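NAD-dependent dehydrogenase (Rhizobium meliloti, PDB 4Z0P) reduces glyoxylate and hydroxypyruvate with NADPH as the hydride donor, as a D-2-hydroxyacid dehydrogenase family member. Local coordinates at residues L197-F211 with V229-E241. Numbering follows the deposited sequence.
With NDP (NADPH dihydro-nicotinamide-adenine-dinucleotide phosphate), chain H; OXD (oxalic acid), chain C.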
ATOM      1  N   LEU A 197      -6.424  -4.966 -13.205  1.00 18.15           N
ATOM      2  CA  LEU A 197      -6.172  -6.381 -13.444  1.00 19.24           C
ATOM      3  C   LEU A 197      -4.853  -6.777 -12.823  1.00 21.49           C
ATOM      4  O   LEU A 197      -3.828  -6.181 -13.151  1.00 19.93           O
ATOM      5  CB  LEU A 197      -6.124  -6.659 -14.947  1.00 20.08           C
ATOM      6  CG  LEU A 197      -5.860  -8.125 -15.337  1.00 21.31           C
ATOM      7  CD1 LEU A 197      -6.970  -9.025 -14.849  1.00 25.69           C
ATOM      8  CD2 LEU A 197      -5.717  -8.259 -16.837  1.00 22.35           C
ATOM      9  N   VAL A 198      -4.871  -7.803 -11.975  1.00 18.76           N
ATOM     10  CA  VAL A 198      -3.672  -8.328 -11.319  1.00 18.11           C
ATOM     11  C   VAL A 198      -3.424  -9.745 -11.802  1.00 21.12           C
ATOM     12  O   VAL A 198      -4.282 -10.621 -11.644  1.00 20.84           O
ATOM     13  CB  VAL A 198      -3.818  -8.360  -9.792  1.00 19.22           C
ATOM     14  CG1 VAL A 198      -2.616  -9.027  -9.117  1.00 21.76           C
ATOM     15  CG2 VAL A 198      -3.951  -6.931  -9.255  1.00 19.99           C
ATOM     16  N   GLY A 199      -2.245  -9.972 -12.370  1.00 19.44           N
ATOM     17  CA  GLY A 199      -1.820 -11.297 -12.794  1.00 20.23           C
ATOM     18  C   GLY A 199      -0.965 -12.009 -11.737  1.00 18.95           C
ATOM     19  O   GLY A 199       0.126 -11.553 -11.399  1.00 18.64           O
ATOM     20  N   LEU A 200      -1.469 -13.135 -11.254  1.00 18.34           N
ATOM     21  CA  LEU A 200      -0.761 -14.045 -10.350  1.00 19.05           C
ATOM     22  C   LEU A 200      -0.905 -15.493 -10.831  1.00 21.11           C
ATOM     23  O   LEU A 200      -1.173 -16.397 -10.056  1.00 20.61           O
ATOM     24  CB  LEU A 200      -1.270 -13.887  -8.937  1.00 18.05           C
ATOM     25  CG  LEU A 200      -0.780 -12.592  -8.266  1.00 21.63           C
ATOM     26  CD1 LEU A 200      -1.547 -12.345  -6.972  1.00 22.45           C
ATOM     27  CD2 LEU A 200       0.708 -12.621  -8.011  1.00 25.28           C
ATOM     28  N   LEU A 201      -0.708 -15.670 -12.127  1.00 19.04           N
ATOM     29  CA  LEU A 201      -0.735 -16.985 -12.781  1.00 19.90           C
ATOM     30  C   LEU A 201       0.689 -17.520 -12.931  1.00 22.75           C
ATOM     31  O   LEU A 201       1.629 -16.752 -13.122  1.00 21.14           O
ATOM     32  CB  LEU A 201      -1.320 -16.873 -14.187  1.00 21.54           C
ATOM     33  CG  LEU A 201      -2.821 -16.589 -14.343  1.00 19.47           C
ATOM     34  CD1 LEU A 201      -3.137 -16.190 -15.771  1.00 22.91           C
ATOM     35  CD2 LEU A 201      -3.638 -17.793 -13.900  1.00 21.85           C
ATOM     36  N   PRO A 202       0.851 -18.844 -12.888  1.00 21.18           N
ATOM     37  CA  PRO A 202       2.102 -19.451 -13.367  1.00 20.26           C
ATOM     38  C   PRO A 202       2.245 -19.262 -14.873  1.00 21.14           C
ATOM     39  O   PRO A 202       1.248 -18.972 -15.548  1.00 21.86           O
ATOM     40  CB  PRO A 202       1.954 -20.928 -13.029  1.00 24.64           C
ATOM     41  CG  PRO A 202       0.483 -21.146 -12.828  1.00 29.99           C
ATOM     42  CD  PRO A 202      -0.213 -19.835 -12.659  1.00 22.86           C
ATOM     43  N   LEU A 203       3.479 -19.377 -15.366  1.00 21.83           N
ATOM     44  CA  LEU A 203       3.728 -19.552 -16.798  1.00 22.50           C
ATOM     45  C   LEU A 203       3.585 -21.010 -17.116  1.00 21.29           C
ATOM     46  O   LEU A 203       4.321 -21.849 -16.577  1.00 22.89           O
ATOM     47  CB  LEU A 203       5.124 -19.101 -17.232  1.00 24.20           C
ATOM     48  CG  LEU A 203       5.400 -19.211 -18.750  1.00 25.24           C
ATOM     49  CD1 LEU A 203       4.397 -18.466 -19.609  1.00 25.90           C
ATOM     50  CD2 LEU A 203       6.805 -18.747 -19.061  1.00 29.19           C
ATOM     51  N   THR A 204       2.656 -21.309 -18.015  1.00 22.49           N
ATOM     52  CA  THR A 204       2.515 -22.637 -18.589  1.00 17.96           C
ATOM     53  C   THR A 204       2.247 -22.454 -20.074  1.00 21.40           C
ATOM     54  O   THR A 204       1.944 -21.340 -20.514  1.00 22.28           O
ATOM     55  CB  THR A 204       1.322 -23.387 -17.986  1.00 22.70           C
ATOM     56  OG1 THR A 204       0.114 -22.775 -18.451  1.00 24.35           O
ATOM     57  CG2 THR A 204       1.387 -23.332 -16.465  1.00 24.40           C
ATOM     58  N   PRO A 205       2.243 -23.549 -20.827  1.00 22.75           N
ATOM     59  CA  PRO A 205       1.868 -23.373 -22.229  1.00 24.88           C
ATOM     60  C   PRO A 205       0.484 -22.756 -22.418  1.00 30.54           C
ATOM     61  O   PRO A 205       0.277 -21.970 -23.336  1.00 27.19           O
ATOM     62  CB  PRO A 205       1.987 -24.788 -22.784  1.00 25.09           C
ATOM     63  CG  PRO A 205       3.075 -25.388 -21.967  1.00 25.07           C
ATOM     64  CD  PRO A 205       2.783 -24.907 -20.586  1.00 22.56           C
ATOM     65  N   ASP A 206      -0.426 -23.019 -21.495  1.00 24.54           N
ATOM     66  CA  ASP A 206      -1.768 -22.467 -21.583  1.00 22.27           C
ATOM     67  C   ASP A 206      -1.874 -21.009 -21.137  1.00 27.40           C
ATOM     68  O   ASP A 206      -2.847 -20.361 -21.463  1.00 27.82           O
ATOM     69  CB  ASP A 206      -2.757 -23.318 -20.762  1.00 25.89           C
ATOM     70  CG  ASP A 206      -3.031 -24.658 -21.368  1.00 37.44           C
ATOM     71  OD1 ASP A 206      -2.838 -24.840 -22.569  1.00 38.01           O
ATOM     72  OD2 ASP A 206      -3.446 -25.547 -20.615  1.00 41.48           O
ATOM     73  N   THR A 207      -0.905 -20.487 -20.395  1.00 21.78           N
ATOM     74  CA  THR A 207      -0.937 -19.061 -19.998  1.00 21.92           C
ATOM     75  C   THR A 207       0.040 -18.201 -20.787  1.00 22.82           C
ATOM     76  O   THR A 207       0.151 -16.995 -20.543  1.00 23.49           O
ATOM     77  CB  THR A 207      -0.676 -18.848 -18.500  1.00 21.08           C
ATOM     78  OG1 THR A 207       0.693 -19.097 -18.174  1.00 22.76           O
ATOM     79  CG2 THR A 207      -1.570 -19.727 -17.640  1.00 24.80           C
ATOM     80  N   ARG A 208       0.727 -18.788 -21.751  1.00 24.16           N
ATOM     81  CA  ARG A 208       1.684 -18.027 -22.534  1.00 24.37           C
ATOM     82  C   ARG A 208       0.954 -16.977 -23.371  1.00 24.40           C
ATOM     83  O   ARG A 208       0.015 -17.305 -24.087  1.00 23.77           O
ATOM     84  CB  ARG A 208       2.457 -18.956 -23.471  1.00 25.50           C
ATOM     85  CG  ARG A 208       3.743 -18.328 -23.949  1.00 29.60           C
ATOM     86  CD  ARG A 208       4.537 -19.307 -24.784  1.00 31.92           C
ATOM     87  NE  ARG A 208       5.845 -18.743 -25.051  1.00 31.14           N
ATOM     88  CZ  ARG A 208       6.962 -19.008 -24.389  1.00 40.07           C
ATOM     89  NH1 ARG A 208       6.988 -19.849 -23.354  1.00 35.06           N
ATOM     90  NH2 ARG A 208       8.080 -18.404 -24.775  1.00 39.95           N
ATOM     91  N   GLY A 209       1.379 -15.714 -23.275  1.00 22.31           N
ATOM     92  CA  GLY A 209       0.776 -14.639 -24.056  1.00 27.20           C
ATOM     93  C   GLY A 209      -0.696 -14.331 -23.805  1.00 27.59           C
ATOM     94  O   GLY A 209      -1.347 -13.715 -24.649  1.00 26.20           O
ATOM     95  N   ILE A 210      -1.209 -14.707 -22.634  1.00 23.19           N
ATOM     96  CA  ILE A 210      -2.604 -14.508 -22.286  1.00 24.26           C
ATOM     97  C   ILE A 210      -2.940 -13.010 -22.110  1.00 26.52           C
ATOM     98  O   ILE A 210      -4.038 -12.569 -22.447  1.00 25.81           O
ATOM     99  CB  ILE A 210      -3.004 -15.343 -21.025  1.00 26.86           C
ATOM    100  CG1 ILE A 210      -4.524 -15.398 -20.836  1.00 35.22           C
ATOM    101  CG2 ILE A 210      -2.364 -14.841 -19.771  1.00 25.59           C
ATOM    102  CD1 ILE A 210      -4.957 -16.417 -19.798  1.00 32.64           C
ATOM    103  N   PHE A 211      -1.985 -12.236 -21.629  1.00 21.16           N
ATOM    104  CA  PHE A 211      -2.234 -10.804 -21.394  1.00 21.75           C
ATOM    105  C   PHE A 211      -1.832 -10.056 -22.664  1.00 23.65           C
ATOM    106  O   PHE A 211      -0.675  -9.669 -22.839  1.00 22.81           O
ATOM    107  CB  PHE A 211      -1.467 -10.288 -20.188  1.00 22.42           C
ATOM    108  CG  PHE A 211      -1.728 -11.059 -18.904  1.00 20.08           C
ATOM    109  CD1 PHE A 211      -2.993 -11.092 -18.332  1.00 23.80           C
ATOM    110  CD2 PHE A 211      -0.689 -11.704 -18.247  1.00 21.66           C
ATOM    111  CE1 PHE A 211      -3.228 -11.761 -17.129  1.00 22.88           C
ATOM    112  CE2 PHE A 211      -0.911 -12.365 -17.042  1.00 21.72           C
ATOM    113  CZ  PHE A 211      -2.183 -12.400 -16.476  1.00 20.79           C
ATOM    114  N   VAL A 229      -6.019  -0.511 -15.505  1.00 19.51           N
ATOM    115  CA  VAL A 229      -4.610  -0.716 -15.190  1.00 19.60           C
ATOM    116  C   VAL A 229      -4.259  -2.197 -15.210  1.00 19.49           C
ATOM    117  O   VAL A 229      -5.066  -3.039 -14.813  1.00 20.48           O
ATOM    118  CB  VAL A 229      -4.329  -0.136 -13.780  1.00 22.42           C
ATOM    119  CG1 VAL A 229      -2.931  -0.441 -13.281  1.00 24.48           C
ATOM    120  CG2 VAL A 229      -4.546   1.372 -13.844  1.00 25.54           C
ATOM    121  N   PHE A 230      -3.046  -2.508 -15.664  1.00 18.91           N
ATOM    122  CA  PHE A 230      -2.534  -3.877 -15.700  1.00 19.36           C
ATOM    123  C   PHE A 230      -1.360  -4.035 -14.750  1.00 19.78           C
ATOM    124  O   PHE A 230      -0.359  -3.307 -14.847  1.00 20.15           O
ATOM    125  CB  PHE A 230      -2.073  -4.238 -17.109  1.00 20.07           C
ATOM    126  CG  PHE A 230      -1.473  -5.612 -17.225  1.00 19.45           C
ATOM    127  CD1 PHE A 230      -2.154  -6.735 -16.746  1.00 21.37           C
ATOM    128  CD2 PHE A 230      -0.251  -5.807 -17.838  1.00 21.61           C
ATOM    129  CE1 PHE A 230      -1.617  -8.016 -16.880  1.00 21.13           C
ATOM    130  CE2 PHE A 230       0.291  -7.088 -17.973  1.00 21.69           C
ATOM    131  CZ  PHE A 230      -0.392  -8.195 -17.495  1.00 20.07           C
ATOM    132  N   ILE A 231      -1.463  -5.026 -13.868  1.00 17.83           N
ATOM    133  CA  ILE A 231      -0.443  -5.279 -12.844  1.00 16.96           C
ATOM    134  C   ILE A 231      -0.056  -6.741 -12.953  1.00 21.29           C
ATOM    135  O   ILE A 231      -0.930  -7.629 -12.841  1.00 22.14           O
ATOM    136  CB  ILE A 231      -1.019  -4.999 -11.450  1.00 18.45           C
ATOM    137  CG1 ILE A 231      -1.351  -3.510 -11.299  1.00 18.43           C
ATOM    138  CG2 ILE A 231      -0.090  -5.503 -10.334  1.00 21.38           C
ATOM    139  CD1 ILE A 231      -2.342  -3.268 -10.184  1.00 21.16           C
ATOM    140  N   ASN A 232       1.210  -7.018 -13.261  1.00 19.07           N
ATOM    141  CA  ASN A 232       1.642  -8.417 -13.383  1.00 19.19           C
ATOM    142  C   ASN A 232       2.834  -8.763 -12.521  1.00 20.49           C
ATOM    143  O   ASN A 232       3.890  -8.134 -12.626  1.00 18.30           O
ATOM    144  CB  ASN A 232       1.956  -8.786 -14.835  1.00 20.07           C
ATOM    145  CG  ASN A 232       2.126 -10.301 -15.051  1.00 18.84           C
ATOM    146  OD1 ASN A 232       1.726 -11.134 -14.229  1.00 19.02           O
ATOM    147  ND2 ASN A 232       2.692 -10.651 -16.180  1.00 18.92           N
ATOM    148  N   ALA A 233       2.659  -9.758 -11.663  1.00 18.42           N
ATOM    149  CA  ALA A 233       3.769 -10.327 -10.898  1.00 19.13           C
ATOM    150  C   ALA A 233       3.813 -11.840 -10.978  1.00 17.98           C
ATOM    151  O   ALA A 233       4.441 -12.489 -10.120  1.00 18.72           O
ATOM    152  CB  ALA A 233       3.716  -9.879  -9.440  1.00 20.96           C
ATOM    153  N   GLY A 234       3.202 -12.395 -12.020  1.00 18.96           N
ATOM    154  CA  GLY A 234       3.273 -13.826 -12.281  1.00 18.30           C
ATOM    155  C   GLY A 234       4.541 -14.162 -13.035  1.00 19.23           C
ATOM    156  O   GLY A 234       5.621 -14.338 -12.434  1.00 18.91           O
ATOM    157  N   ARG A 235       4.425 -14.224 -14.362  1.00 20.36           N
ATOM    158  CA  ARG A 235       5.587 -14.427 -15.217  1.00 21.48           C
ATOM    159  C   ARG A 235       5.479 -13.578 -16.450  1.00 21.19           C
ATOM    160  O   ARG A 235       4.387 -13.371 -16.988  1.00 19.82           O
ATOM    161  CB  ARG A 235       5.674 -15.891 -15.636  1.00 20.34           C
ATOM    162  CG  ARG A 235       6.145 -16.833 -14.541  1.00 18.92           C
ATOM    163  CD  ARG A 235       7.621 -16.656 -14.317  1.00 21.32           C
ATOM    164  NE  ARG A 235       8.175 -17.512 -13.286  1.00 21.39           N
ATOM    165  CZ  ARG A 235       8.275 -17.214 -12.007  1.00 22.88           C
ATOM    166  NH1 ARG A 235       7.801 -16.068 -11.518  1.00 20.61           N
ATOM    167  NH2 ARG A 235       8.852 -18.073 -11.188  1.00 22.98           N
ATOM    168  N   GLY A 236       6.627 -13.118 -16.927  1.00 19.71           N
ATOM    169  CA  GLY A 236       6.706 -12.311 -18.129  1.00 21.57           C
ATOM    170  C   GLY A 236       6.226 -12.982 -19.391  1.00 23.30           C
ATOM    171  O   GLY A 236       5.620 -12.348 -20.251  1.00 22.59           O
ATOM    172  N   GLY A 237       6.434 -14.282 -19.484  1.00 21.90           N
ATOM    173  CA  GLY A 237       5.998 -15.005 -20.674  1.00 23.86           C
ATOM    174  C   GLY A 237       4.486 -15.046 -20.868  1.00 24.15           C
ATOM    175  O   GLY A 237       4.017 -15.404 -21.946  1.00 22.87           O
ATOM    176  N   SER A 238       3.719 -14.691 -19.833  1.00 21.30           N
ATOM    177  CA  SER A 238       2.266 -14.609 -19.942  1.00 20.49           C
ATOM    178  C   SER A 238       1.781 -13.318 -20.601  1.00 21.92           C
ATOM    179  O   SER A 238       0.602 -13.213 -20.920  1.00 22.98           O
ATOM    180  CB  SER A 238       1.593 -14.798 -18.577  1.00 21.39           C
ATOM    181  OG  SER A 238       1.850 -16.102 -18.079  1.00 22.31           O
ATOM    182  N   GLN A 239       2.663 -12.344 -20.827  1.00 21.93           N
ATOM    183  CA  GLN A 239       2.235 -11.080 -21.405  1.00 22.50           C
ATOM    184  C   GLN A 239       2.869 -10.824 -22.754  1.00 20.52           C
ATOM    185  O   GLN A 239       3.913 -11.404 -23.109  1.00 23.30           O
ATOM    186  CB  GLN A 239       2.519  -9.922 -20.441  1.00 21.15           C
ATOM    187  CG  GLN A 239       3.974  -9.486 -20.372  1.00 19.76           C
ATOM    188  CD  GLN A 239       4.360  -8.825 -19.064  1.00 20.61           C
ATOM    189  OE1 GLN A 239       3.594  -8.788 -18.094  1.00 22.01           O
ATOM    190  NE2 GLN A 239       5.580  -8.292 -19.030  1.00 21.39           N
ATOM    191  N   VAL A 240       2.186  -9.992 -23.536  1.00 21.41           N
ATOM    192  CA  VAL A 240       2.677  -9.566 -24.848  1.00 23.79           C
ATOM    193  C   VAL A 240       3.071  -8.104 -24.695  1.00 24.48           C
ATOM    194  O   VAL A 240       2.214  -7.207 -24.744  1.00 22.88           O
ATOM    195  CB  VAL A 240       1.628  -9.760 -25.967  1.00 26.92           C
ATOM    196  CG1 VAL A 240       2.216  -9.418 -27.324  1.00 26.13           C
ATOM    197  CG2 VAL A 240       1.124 -11.193 -25.964  1.00 24.37           C
ATOM    198  N   GLU A 241       4.361  -7.865 -24.484  1.00 22.85           N
ATOM    199  CA  GLU A 241       4.828  -6.503 -24.207  1.00 23.26           C
ATOM    200  C   GLU A 241       4.598  -5.522 -25.341  1.00 23.69           C
ATOM    201  O   GLU A 241       4.325  -4.360 -25.090  1.00 22.94           O
ATOM    202  CB  GLU A 241       6.301  -6.509 -23.785  1.00 25.04           C
ATOM    203  CG  GLU A 241       6.408  -7.051 -22.363  1.00 23.41           C
ATOM    204  CD  GLU A 241       7.801  -7.439 -21.921  1.00 26.01           C
ATOM    205  OE1 GLU A 241       8.785  -7.069 -22.572  1.00 25.39           O
ATOM    206  OE2 GLU A 241       7.882  -8.116 -20.888  1.00 23.56           O
TER
HETATM  207  PA  NDP H 407      -0.712 -21.688  -7.272  1.00 22.22           P
HETATM  208  O1A NDP H 407      -0.391 -22.984  -8.000  1.00 23.33           O
HETATM  209  O2A NDP H 407      -1.107 -21.785  -5.836  1.00 20.98           O
HETATM  210  O5B NDP H 407      -1.892 -21.007  -8.081  1.00 22.21           O
HETATM  211  C5B NDP H 407      -1.950 -20.941  -9.490  1.00 22.18           C
HETATM  212  C4B NDP H 407      -3.319 -20.453  -9.877  1.00 20.95           C
HETATM  213  O4B NDP H 407      -3.301 -20.233 -11.286  1.00 22.00           O
HETATM  214  C3B NDP H 407      -4.441 -21.453  -9.607  1.00 26.81           C
HETATM  215  O3B NDP H 407      -5.590 -20.715  -9.205  1.00 25.11           O
HETATM  216  C2B NDP H 407      -4.663 -22.093 -10.961  1.00 21.31           C
HETATM  217  O2B NDP H 407      -5.970 -22.584 -11.185  1.00 25.18           O
HETATM  218  C1B NDP H 407      -4.414 -20.904 -11.851  1.00 22.35           C
HETATM  219  N9A NDP H 407      -4.140 -21.352 -13.226  1.00 22.60           N
HETATM  220  C8A NDP H 407      -3.090 -22.038 -13.722  1.00 23.91           C
HETATM  221  N7A NDP H 407      -3.173 -22.271 -15.013  1.00 24.20           N
HETATM  222  C5A NDP H 407      -4.358 -21.695 -15.374  1.00 21.99           C
HETATM  223  C6A NDP H 407      -5.047 -21.606 -16.601  1.00 27.11           C
HETATM  224  N6A NDP H 407      -4.558 -22.121 -17.752  1.00 25.74           N
HETATM  225  N1A NDP H 407      -6.241 -20.952 -16.625  1.00 26.72           N
HETATM  226  C2A NDP H 407      -6.722 -20.440 -15.483  1.00 29.50           C
HETATM  227  N3A NDP H 407      -6.166 -20.473 -14.267  1.00 22.91           N
HETATM  228  C4A NDP H 407      -4.967 -21.112 -14.285  1.00 21.86           C
HETATM  229  O3  NDP H 407       0.585 -20.759  -7.525  1.00 20.43           O
HETATM  230  PN  NDP H 407       0.995 -19.548  -6.525  1.00 21.03           P
HETATM  231  O1N NDP H 407      -0.194 -18.698  -6.227  1.00 21.42           O
HETATM  232  O2N NDP H 407       1.815 -20.065  -5.397  1.00 19.75           O
HETATM  233  O5D NDP H 407       2.031 -18.817  -7.488  1.00 20.48           O
HETATM  234  C5D NDP H 407       1.569 -18.254  -8.700  1.00 19.33           C
HETATM  235  C4D NDP H 407       2.738 -17.813  -9.568  1.00 20.88           C
HETATM  236  O4D NDP H 407       3.298 -16.596  -9.071  1.00 20.78           O
HETATM  237  C3D NDP H 407       3.943 -18.743  -9.617  1.00 21.22           C
HETATM  238  O3D NDP H 407       3.708 -19.838 -10.524  1.00 21.88           O
HETATM  239  C2D NDP H 407       5.096 -17.868 -10.067  1.00 19.17           C
HETATM  240  O2D NDP H 407       5.213 -17.886 -11.501  1.00 21.64           O
HETATM  241  C1D NDP H 407       4.602 -16.469  -9.615  1.00 19.03           C
HETATM  242  N1N NDP H 407       5.479 -15.854  -8.616  1.00 18.19           N
HETATM  243  C2N NDP H 407       6.157 -14.672  -8.891  1.00 19.14           C
HETATM  244  C3N NDP H 407       6.961 -14.073  -7.969  1.00 19.34           C
HETATM  245  C7N NDP H 407       7.583 -12.725  -8.177  1.00 19.89           C
HETATM  246  O7N NDP H 407       8.509 -12.387  -7.414  1.00 21.15           O
HETATM  247  N7N NDP H 407       7.165 -11.948  -9.153  1.00 18.97           N
HETATM  248  C4N NDP H 407       7.170 -14.730  -6.655  1.00 21.07           C
HETATM  249  C5N NDP H 407       6.424 -15.997  -6.454  1.00 19.76           C
HETATM  250  C6N NDP H 407       5.619 -16.493  -7.375  1.00 19.04           C
HETATM  251  P2B NDP H 407      -6.485 -23.936 -10.478  1.00 37.25           P
HETATM  252  O1X NDP H 407      -6.676 -23.540  -9.036  1.00 63.70           O
HETATM  253  O2X NDP H 407      -7.791 -24.187 -11.209  1.00 36.38           O
HETATM  254  O3X NDP H 407      -5.441 -24.967 -10.697  1.00 31.15           O
HETATM  255  C1  OXD C 402       9.163 -17.404  -7.574  1.00 25.54           C
HETATM  256  C2  OXD C 402       9.801 -16.230  -8.158  1.00 28.56           C
HETATM  257  O3  OXD C 402       9.190 -17.588  -6.331  1.00 22.03           O
HETATM  258  O4  OXD C 402      10.790 -15.729  -7.602  1.00 31.04           O
HETATM  259  O5  OXD C 402       8.611 -18.212  -8.352  1.00 24.23           O
HETATM  260  O6  OXD C 402       9.354 -15.750  -9.210  1.00 23.57           O
HETATM  261  O   HOH W   1       0.234 -13.558 -14.091  1.00 19.93           O
HETATM  262  O   HOH W   2       1.916 -15.391 -15.404  1.00 20.33           O
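The ring of F211 is wedged between two bumps: F230 sends CZ over one face, 3.5 Å from F211 CG, while CG2 of I210, the residue just before F211, sits over the centre of the opposite face. The two phenyl planes meet obliquely, at 52°, and Q239 CB closes in at the F211 rim. On the same side of the sheet as F230, L197 lays CD2 against F230 CD1 at 3.9 Å. G199 comes next in line, and its lack of a side chain matters, because a CB there would run into N232 OD1. N232 OD1 accepts from G234 N at 2.9 Å, closing an Asx turn, and also from a water bound to L201 N, while N232 ND2 points straight at Q239 OE1 (175° at the hydrogen).

Strands 197-199 and 229-232 are parallel neighbours in the Rossmann-type sheet, joined by a beta-alpha-beta crossover through helix 213-216, and the loops leaving their C-terminal ends form part of the NADPH cleft. In those loops L203 presses CB against R235 CB, 3.6 Å away, and fits CD1 and CD2 into the hollow over G237, where a CB would clash with CD2. S238 OG lies close to both T207 O and T207 OG1; a water also ties it to L201 O and R235 N.

R235 bends at chi2 (-74°), which carries its guanidinium to the ligands: NH1 donates to OXD O6 and NH2 to OXD O5, each at 2.8 Å, with NDP O2D over the guanidinium face. D78 forms a salt bridge with R235 NE. A leucine here would probably leave the oxalate without this charged two-pronged grip and D78 without its cationic mate. Two residues before R235, A233 O accepts from the nicotinamide amide N7N of NDP at 2.9 Å.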